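Local coordinates for protein cryptochrome DASH, chloroplastic/mitochondrial (Arabidopsis thaliana, PDB 2J4D) that binds FAD and a methenyltetrahydrofolate light antenna, repairs cyclobutane pyrimidine dimers in single-stranded DNA and may serve as a blue-light photoreceptor, at residues A[374-386]-A[461-473]. Residues are numbered along the deposited sequence; the frame is centred on the assembly and turned at random.
Sequences PLIDANMKELSTT and GEYVAFWLQQLRR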
ATOM      1  N   PRO A 374      27.578   1.339   0.690  1.00 28.55           N
ATOM      2  CA  PRO A 374      26.808   0.556   1.656  1.00 28.63           C
ATOM      3  C   PRO A 374      25.398   1.066   1.953  1.00 27.62           C
ATOM      4  O   PRO A 374      24.445   0.286   1.937  1.00 25.01           O
ATOM      5  CB  PRO A 374      27.711   0.549   2.887  1.00 29.59           C
ATOM      6  CG  PRO A 374      29.092   0.533   2.262  1.00 30.73           C
ATOM      7  CD  PRO A 374      28.943   1.590   1.192  1.00 30.88           C
ATOM      8  N   LEU A 375      25.262   2.361   2.221  1.00 25.96           N
ATOM      9  CA  LEU A 375      23.942   2.909   2.526  1.00 26.74           C
ATOM     10  C   LEU A 375      22.941   2.581   1.419  1.00 24.79           C
ATOM     11  O   LEU A 375      21.814   2.161   1.694  1.00 24.38           O
ATOM     12  CB  LEU A 375      24.023   4.423   2.725  1.00 24.70           C
ATOM     13  CG  LEU A 375      22.723   5.072   3.210  1.00 28.90           C
ATOM     14  CD1 LEU A 375      22.212   4.354   4.449  1.00 27.76           C
ATOM     15  CD2 LEU A 375      22.965   6.547   3.500  1.00 26.55           C
ATOM     16  N   ILE A 376      23.359   2.766   0.171  1.00 25.04           N
ATOM     17  CA  ILE A 376      22.495   2.479  -0.973  1.00 26.30           C
ATOM     18  C   ILE A 376      22.238   0.983  -1.104  1.00 26.59           C
ATOM     19  O   ILE A 376      21.086   0.539  -1.118  1.00 25.59           O
ATOM     20  CB  ILE A 376      23.119   2.956  -2.307  1.00 27.25           C
ATOM     21  CG1 ILE A 376      23.438   4.456  -2.245  1.00 26.70           C
ATOM     22  CG2 ILE A 376      22.164   2.644  -3.472  1.00 23.97           C
ATOM     23  CD1 ILE A 376      22.248   5.347  -1.883  1.00 24.58           C
ATOM     24  N   ASP A 377      23.317   0.208  -1.178  1.00 23.92           N
ATOM     25  CA  ASP A 377      23.215  -1.238  -1.355  1.00 24.00           C
ATOM     26  C   ASP A 377      22.401  -1.966  -0.302  1.00 23.23           C
ATOM     27  O   ASP A 377      21.617  -2.858  -0.632  1.00 24.77           O
ATOM     28  CB  ASP A 377      24.615  -1.871  -1.455  1.00 25.05           C
ATOM     29  CG  ASP A 377      25.405  -1.353  -2.648  1.00 29.73           C
ATOM     30  OD1 ASP A 377      24.767  -0.934  -3.642  1.00 26.80           O
ATOM     31  OD2 ASP A 377      26.659  -1.371  -2.601  1.00 27.83           O
ATOM     32  N   ALA A 378      22.583  -1.594   0.960  1.00 22.54           N
ATOM     33  CA  ALA A 378      21.842  -2.226   2.043  1.00 22.04           C
ATOM     34  C   ALA A 378      20.342  -2.008   1.833  1.00 21.13           C
ATOM     35  O   ALA A 378      19.540  -2.922   2.006  1.00 22.75           O
ATOM     36  CB  ALA A 378      22.280  -1.644   3.393  1.00 23.83           C
ATOM     37  N   ASN A 379      19.967  -0.789   1.468  1.00 20.74           N
ATOM     38  CA  ASN A 379      18.559  -0.490   1.240  1.00 21.35           C
ATOM     39  C   ASN A 379      17.997  -1.268   0.054  1.00 20.41           C
ATOM     40  O   ASN A 379      16.906  -1.832   0.141  1.00 23.29           O
ATOM     41  CB  ASN A 379      18.369   1.020   1.041  1.00 20.54           C
ATOM     42  CG  ASN A 379      18.127   1.754   2.353  1.00 23.07           C
ATOM     43  OD1 ASN A 379      17.054   1.645   2.950  1.00 22.30           O
ATOM     44  ND2 ASN A 379      19.133   2.496   2.818  1.00 17.65           N
ATOM     45  N   MET A 380      18.747  -1.331  -1.043  1.00 20.42           N
ATOM     46  CA  MET A 380      18.264  -2.051  -2.218  1.00 20.71           C
ATOM     47  C   MET A 380      18.181  -3.549  -1.943  1.00 22.52           C
ATOM     48  O   MET A 380      17.321  -4.246  -2.487  1.00 22.46           O
ATOM     49  CB  MET A 380      19.165  -1.775  -3.424  1.00 21.35           C
ATOM     50  CG  MET A 380      19.220  -0.300  -3.823  1.00 23.11           C
ATOM     51  SD  MET A 380      17.576   0.456  -4.004  1.00 23.48           S
ATOM     52  CE  MET A 380      16.945  -0.491  -5.426  1.00 17.46           C
ATOM     53  N   LYS A 381      19.070  -4.050  -1.091  1.00 21.18           N
ATOM     54  CA  LYS A 381      19.039  -5.467  -0.760  1.00 23.06           C
ATOM     55  C   LYS A 381      17.834  -5.713   0.157  1.00 21.37           C
ATOM     56  O   LYS A 381      17.151  -6.731   0.039  1.00 23.10           O
ATOM     57  CB  LYS A 381      20.339  -5.887  -0.062  1.00 23.77           C
ATOM     58  CG  LYS A 381      20.510  -7.401   0.063  1.00 31.09           C
ATOM     59  CD  LYS A 381      21.876  -7.781   0.631  1.00 36.56           C
ATOM     60  CE  LYS A 381      23.030  -7.329  -0.277  1.00 44.08           C
ATOM     61  NZ  LYS A 381      23.064  -8.000  -1.617  1.00 47.47           N
ATOM     62  N   GLU A 382      17.567  -4.781   1.070  1.00 22.12           N
ATOM     63  CA  GLU A 382      16.417  -4.933   1.964  1.00 20.90           C
ATOM     64  C   GLU A 382      15.154  -5.057   1.110  1.00 20.03           C
ATOM     65  O   GLU A 382      14.304  -5.920   1.335  1.00 20.68           O
ATOM     66  CB  GLU A 382      16.275  -3.724   2.902  1.00 20.31           C
ATOM     67  CG  GLU A 382      15.081  -3.870   3.861  1.00 24.09           C
ATOM     68  CD  GLU A 382      14.881  -2.685   4.789  1.00 26.46           C
ATOM     69  OE1 GLU A 382      15.787  -1.835   4.895  1.00 26.47           O
ATOM     70  OE2 GLU A 382      13.809  -2.612   5.426  1.00 30.94           O
ATOM     71  N   LEU A 383      15.057  -4.186   0.115  1.00 19.61           N
ATOM     72  CA  LEU A 383      13.911  -4.166  -0.787  1.00 19.52           C
ATOM     73  C   LEU A 383      13.693  -5.471  -1.555  1.00 21.36           C
ATOM     74  O   LEU A 383      12.594  -6.022  -1.539  1.00 18.86           O
ATOM     75  CB  LEU A 383      14.070  -3.024  -1.785  1.00 18.80           C
ATOM     76  CG  LEU A 383      12.996  -2.946  -2.874  1.00 17.40           C
ATOM     77  CD1 LEU A 383      11.622  -2.679  -2.232  1.00 21.20           C
ATOM     78  CD2 LEU A 383      13.360  -1.846  -3.845  1.00 20.28           C
ATOM     79  N   SER A 384      14.725  -5.968  -2.237  1.00 19.01           N
ATOM     80  CA  SER A 384      14.557  -7.198  -3.009  1.00 23.09           C
ATOM     81  C   SER A 384      14.378  -8.445  -2.135  1.00 19.85           C
ATOM     82  O   SER A 384      13.822  -9.441  -2.577  1.00 22.98           O
ATOM     83  CB  SER A 384      15.733  -7.389  -3.979  1.00 23.52           C
ATOM     84  OG  SER A 384      16.956  -7.426  -3.281  1.00 24.15           O
ATOM     85  N   THR A 385      14.827  -8.376  -0.891  1.00 20.61           N
ATOM     86  CA  THR A 385      14.718  -9.496   0.038  1.00 21.30           C
ATOM     87  C   THR A 385      13.404  -9.530   0.816  1.00 21.23           C
ATOM     88  O   THR A 385      12.867 -10.605   1.091  1.00 21.77           O
ATOM     89  CB  THR A 385      15.859  -9.454   1.091  1.00 23.59           C
ATOM     90  OG1 THR A 385      17.125  -9.400   0.423  1.00 27.44           O
ATOM     91  CG2 THR A 385      15.805 -10.683   2.005  1.00 26.16           C
ATOM     92  N   THR A 386      12.889  -8.357   1.171  1.00 20.41           N
ATOM     93  CA  THR A 386      11.668  -8.282   1.983  1.00 21.04           C
ATOM     94  C   THR A 386      10.470  -7.583   1.337  1.00 20.20           C
ATOM     95  O   THR A 386       9.345  -7.757   1.791  1.00 19.91           O
ATOM     96  CB  THR A 386      11.945  -7.536   3.300  1.00 19.32           C
ATOM     97  OG1 THR A 386      12.265  -6.176   2.989  1.00 20.61           O
ATOM     98  CG2 THR A 386      13.135  -8.165   4.058  1.00 21.79           C
ATOM     99  N   GLY A 461      26.741   2.319  11.732  1.00 35.50           N
ATOM    100  CA  GLY A 461      26.792   1.413  10.597  1.00 33.97           C
ATOM    101  C   GLY A 461      26.048   0.131  10.909  1.00 31.13           C
ATOM    102  O   GLY A 461      26.228  -0.891  10.248  1.00 32.33           O
ATOM    103  N   GLU A 462      25.204   0.190  11.929  1.00 30.06           N
ATOM    104  CA  GLU A 462      24.422  -0.962  12.352  1.00 31.92           C
ATOM    105  C   GLU A 462      23.520  -1.466  11.217  1.00 30.27           C
ATOM    106  O   GLU A 462      23.390  -2.673  11.002  1.00 28.51           O
ATOM    107  CB  GLU A 462      23.560  -0.574  13.552  1.00 38.65           C
ATOM    108  CG  GLU A 462      23.305  -1.694  14.531  1.00 50.12           C
ATOM    109  CD  GLU A 462      24.565  -2.093  15.272  1.00 55.99           C
ATOM    110  OE1 GLU A 462      25.186  -1.210  15.901  1.00 62.09           O
ATOM    111  OE2 GLU A 462      24.938  -3.285  15.227  1.00 58.44           O
ATOM    112  N   TYR A 463      22.899  -0.537  10.493  1.00 26.78           N
ATOM    113  CA  TYR A 463      22.001  -0.909   9.400  1.00 26.15           C
ATOM    114  C   TYR A 463      22.723  -1.555   8.220  1.00 23.24           C
ATOM    115  O   TYR A 463      22.360  -2.648   7.794  1.00 24.10           O
ATOM    116  CB  TYR A 463      21.211   0.313   8.906  1.00 23.89           C
ATOM    117  CG  TYR A 463      20.353   0.024   7.684  1.00 25.65           C
ATOM    118  CD1 TYR A 463      19.174  -0.719   7.789  1.00 25.28           C
ATOM    119  CD2 TYR A 463      20.748   0.453   6.419  1.00 27.47           C
ATOM    120  CE1 TYR A 463      18.413  -1.031   6.659  1.00 25.56           C
ATOM    121  CE2 TYR A 463      19.993   0.146   5.281  1.00 26.06           C
ATOM    122  CZ  TYR A 463      18.832  -0.596   5.412  1.00 22.92           C
ATOM    123  OH  TYR A 463      18.101  -0.911   4.290  1.00 22.54           O
ATOM    124  N   VAL A 464      23.738  -0.893   7.682  1.00 24.34           N
ATOM    125  CA  VAL A 464      24.444  -1.475   6.549  1.00 25.75           C
ATOM    126  C   VAL A 464      25.119  -2.797   6.919  1.00 27.36           C
ATOM    127  O   VAL A 464      25.228  -3.697   6.085  1.00 27.20           O
ATOM    128  CB  VAL A 464      25.481  -0.500   5.955  1.00 25.12           C
ATOM    129  CG1 VAL A 464      24.777   0.765   5.502  1.00 23.42           C
ATOM    130  CG2 VAL A 464      26.565  -0.176   6.971  1.00 25.71           C
ATOM    131  N   ALA A 465      25.541  -2.923   8.174  1.00 28.07           N
ATOM    132  CA  ALA A 465      26.204  -4.140   8.650  1.00 29.79           C
ATOM    133  C   ALA A 465      25.241  -5.320   8.722  1.00 29.87           C
ATOM    134  O   ALA A 465      25.621  -6.468   8.471  1.00 28.61           O
ATOM    135  CB  ALA A 465      26.827  -3.896  10.030  1.00 31.56           C
ATOM    136  N   PHE A 466      23.994  -5.043   9.081  1.00 29.14           N
ATOM    137  CA  PHE A 466      22.999  -6.098   9.169  1.00 27.84           C
ATOM    138  C   PHE A 466      22.738  -6.685   7.784  1.00 29.75           C
ATOM    139  O   PHE A 466      22.652  -7.904   7.622  1.00 28.53           O
ATOM    140  CB  PHE A 466      21.688  -5.555   9.762  1.00 28.00           C
ATOM    141  CG  PHE A 466      20.558  -6.544   9.732  1.00 27.25           C
ATOM    142  CD1 PHE A 466      19.674  -6.581   8.656  1.00 28.46           C
ATOM    143  CD2 PHE A 466      20.407  -7.476  10.756  1.00 31.61           C
ATOM    144  CE1 PHE A 466      18.658  -7.536   8.595  1.00 30.84           C
ATOM    145  CE2 PHE A 466      19.394  -8.439  10.709  1.00 35.22           C
ATOM    146  CZ  PHE A 466      18.516  -8.470   9.624  1.00 34.31           C
ATOM    147  N   TRP A 467      22.626  -5.815   6.783  1.00 27.93           N
ATOM    148  CA  TRP A 467      22.341  -6.256   5.420  1.00 27.29           C
ATOM    149  C   TRP A 467      23.552  -6.684   4.606  1.00 28.72           C
ATOM    150  O   TRP A 467      23.435  -7.522   3.708  1.00 27.28           O
ATOM    151  CB  TRP A 467      21.575  -5.163   4.664  1.00 22.28           C
ATOM    152  CG  TRP A 467      20.143  -5.088   5.097  1.00 25.05           C
ATOM    153  CD1 TRP A 467      19.562  -4.119   5.865  1.00 24.54           C
ATOM    154  CD2 TRP A 467      19.141  -6.086   4.882  1.00 25.91           C
ATOM    155  NE1 TRP A 467      18.258  -4.459   6.151  1.00 24.85           N
ATOM    156  CE2 TRP A 467      17.975  -5.663   5.560  1.00 25.55           C
ATOM    157  CE3 TRP A 467      19.117  -7.302   4.184  1.00 28.79           C
ATOM    158  CZ2 TRP A 467      16.793  -6.414   5.563  1.00 27.00           C
ATOM    159  CZ3 TRP A 467      17.939  -8.054   4.186  1.00 30.66           C
ATOM    160  CH2 TRP A 467      16.794  -7.601   4.873  1.00 28.18           C
ATOM    161  N   LEU A 468      24.705  -6.107   4.913  1.00 26.70           N
ATOM    162  CA  LEU A 468      25.934  -6.430   4.200  1.00 29.82           C
ATOM    163  C   LEU A 468      26.895  -7.005   5.240  1.00 33.03           C
ATOM    164  O   LEU A 468      27.835  -6.338   5.672  1.00 32.23           O
ATOM    165  CB  LEU A 468      26.500  -5.158   3.558  1.00 27.95           C
ATOM    166  CG  LEU A 468      25.475  -4.384   2.708  1.00 27.84           C
ATOM    167  CD1 LEU A 468      26.052  -3.057   2.243  1.00 30.17           C
ATOM    168  CD2 LEU A 468      25.057  -5.228   1.519  1.00 29.14           C
ATOM    169  N   GLN A 469      26.631  -8.248   5.641  1.00 34.97           N
ATOM    170  CA  GLN A 469      27.419  -8.935   6.660  1.00 37.95           C
ATOM    171  C   GLN A 469      28.938  -8.834   6.558  1.00 37.42           C
ATOM    172  O   GLN A 469      29.623  -8.958   7.574  1.00 38.84           O
ATOM    173  CB  GLN A 469      27.008 -10.413   6.743  1.00 39.87           C
ATOM    174  CG  GLN A 469      26.694 -11.063   5.407  1.00 51.04           C
ATOM    175  CD  GLN A 469      25.339 -10.635   4.866  1.00 55.56           C
ATOM    176  OE1 GLN A 469      25.229 -10.143   3.740  1.00 56.20           O
ATOM    177  NE2 GLN A 469      24.298 -10.823   5.671  1.00 59.80           N
ATOM    178  N   GLN A 470      29.476  -8.611   5.362  1.00 36.74           N
ATOM    179  CA  GLN A 470      30.926  -8.502   5.225  1.00 38.90           C
ATOM    180  C   GLN A 470      31.468  -7.215   5.855  1.00 40.53           C
ATOM    181  O   GLN A 470      32.679  -6.977   5.841  1.00 40.86           O
ATOM    182  CB  GLN A 470      31.359  -8.567   3.751  1.00 37.34           C
ATOM    183  CG  GLN A 470      30.958  -7.374   2.906  1.00 39.38           C
ATOM    184  CD  GLN A 470      29.658  -7.603   2.157  1.00 38.84           C
ATOM    185  OE1 GLN A 470      28.654  -7.995   2.746  1.00 37.63           O
ATOM    186  NE2 GLN A 470      29.675  -7.354   0.853  1.00 39.10           N
ATOM    187  N   LEU A 471      30.578  -6.388   6.403  1.00 39.94           N
ATOM    188  CA  LEU A 471      30.992  -5.133   7.038  1.00 40.10           C
ATOM    189  C   LEU A 471      30.884  -5.217   8.559  1.00 39.84           C
ATOM    190  O   LEU A 471      31.362  -4.333   9.272  1.00 39.88           O
ATOM    191  CB  LEU A 471      30.120  -3.967   6.555  1.00 37.89           C
ATOM    192  CG  LEU A 471      29.956  -3.715   5.057  1.00 37.93           C
ATOM    193  CD1 LEU A 471      29.041  -2.510   4.853  1.00 34.94           C
ATOM    194  CD2 LEU A 471      31.315  -3.472   4.412  1.00 40.28           C
ATOM    195  N   ARG A 472      30.247  -6.277   9.051  1.00 41.22           N
ATOM    196  CA  ARG A 472      30.043  -6.465  10.487  1.00 44.96           C
ATOM    197  C   ARG A 472      31.294  -6.409  11.356  1.00 47.60           C
ATOM    198  O   ARG A 472      31.249  -5.919  12.486  1.00 46.89           O
ATOM    199  CB  ARG A 472      29.322  -7.789  10.745  1.00 46.88           C
ATOM    200  CG  ARG A 472      27.844  -7.725  10.446  1.00 49.40           C
ATOM    201  CD  ARG A 472      27.169  -9.079  10.517  1.00 50.02           C
ATOM    202  NE  ARG A 472      25.812  -8.983   9.989  1.00 49.07           N
ATOM    203  CZ  ARG A 472      24.888  -9.930  10.099  1.00 52.04           C
ATOM    204  NH1 ARG A 472      25.163 -11.067  10.726  1.00 47.44           N
ATOM    205  NH2 ARG A 472      23.682  -9.734   9.579  1.00 50.78           N
ATOM    206  N   ARG A 473      32.406  -6.908  10.831  1.00 48.18           N
ATOM    207  CA  ARG A 473      33.656  -6.934  11.579  1.00 50.00           C
ATOM    208  C   ARG A 473      34.320  -5.570  11.682  1.00 51.11           C
ATOM    209  O   ARG A 473      35.011  -5.278  12.660  1.00 52.06           O
ATOM    210  CB  ARG A 473      34.623  -7.912  10.922  1.00 50.54           C
ATOM    211  CG  ARG A 473      35.128  -7.457   9.571  1.00 48.87           C
ATOM    212  CD  ARG A 473      35.723  -8.629   8.818  1.00 53.23           C
ATOM    213  NE  ARG A 473      36.480  -8.214   7.644  1.00 52.71           N
ATOM    214  CZ  ARG A 473      37.575  -7.463   7.695  1.00 55.09           C
ATOM    215  NH1 ARG A 473      38.039  -7.038   8.865  1.00 54.55           N
ATOM    216  NH2 ARG A 473      38.213  -7.143   6.577  1.00 54.17           N
TER
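P374 sets its CB against V464 CB (3.9 Å) and L471 CD1 where helix 374-386 begins to cross the short helix 462-467, a helix-helix packing at 53° within the all-helical FAD-binding domain of the photolyase/cryptochrome fold. One turn on, A378 allows the closest backbone approach, its CB lying 3.5 Å from Y463 CE2 and also touching W467 CB. N379 crosses the Y463 side chain at about a right angle, while its ND2 donates to L375 O at 2.9 Å, which fixes the amide's rotation. K381, bent at chi3 and chi4, lays CE tightly against L468 CD2. E382 extends fully from a CG anti to the backbone N (chi1 -179°), which carries OE1 to the edge of the Y463 ring; there Y463 OH donates to E382 OE1 at 2.6 Å, approaching almost in line with the carboxylate C-O bond. W467 fits as a knob among A378, K381, E382 and T385, with F466 CE1 on one face and E382 CB on the other; E382 CA makes a CH-pi contact, 3.8 Å from the centroid of the W467 six-membered ring and close to the ring normal. At the far end of the indole, T385 CB meets CZ3 and T386 CG2 meets CH2. A serine in place of W467 would probably leave the E382 stem freer to turn and open a gap beside T385 and T386, where T386 CG2 lies 3.8 Å from W467 CH2.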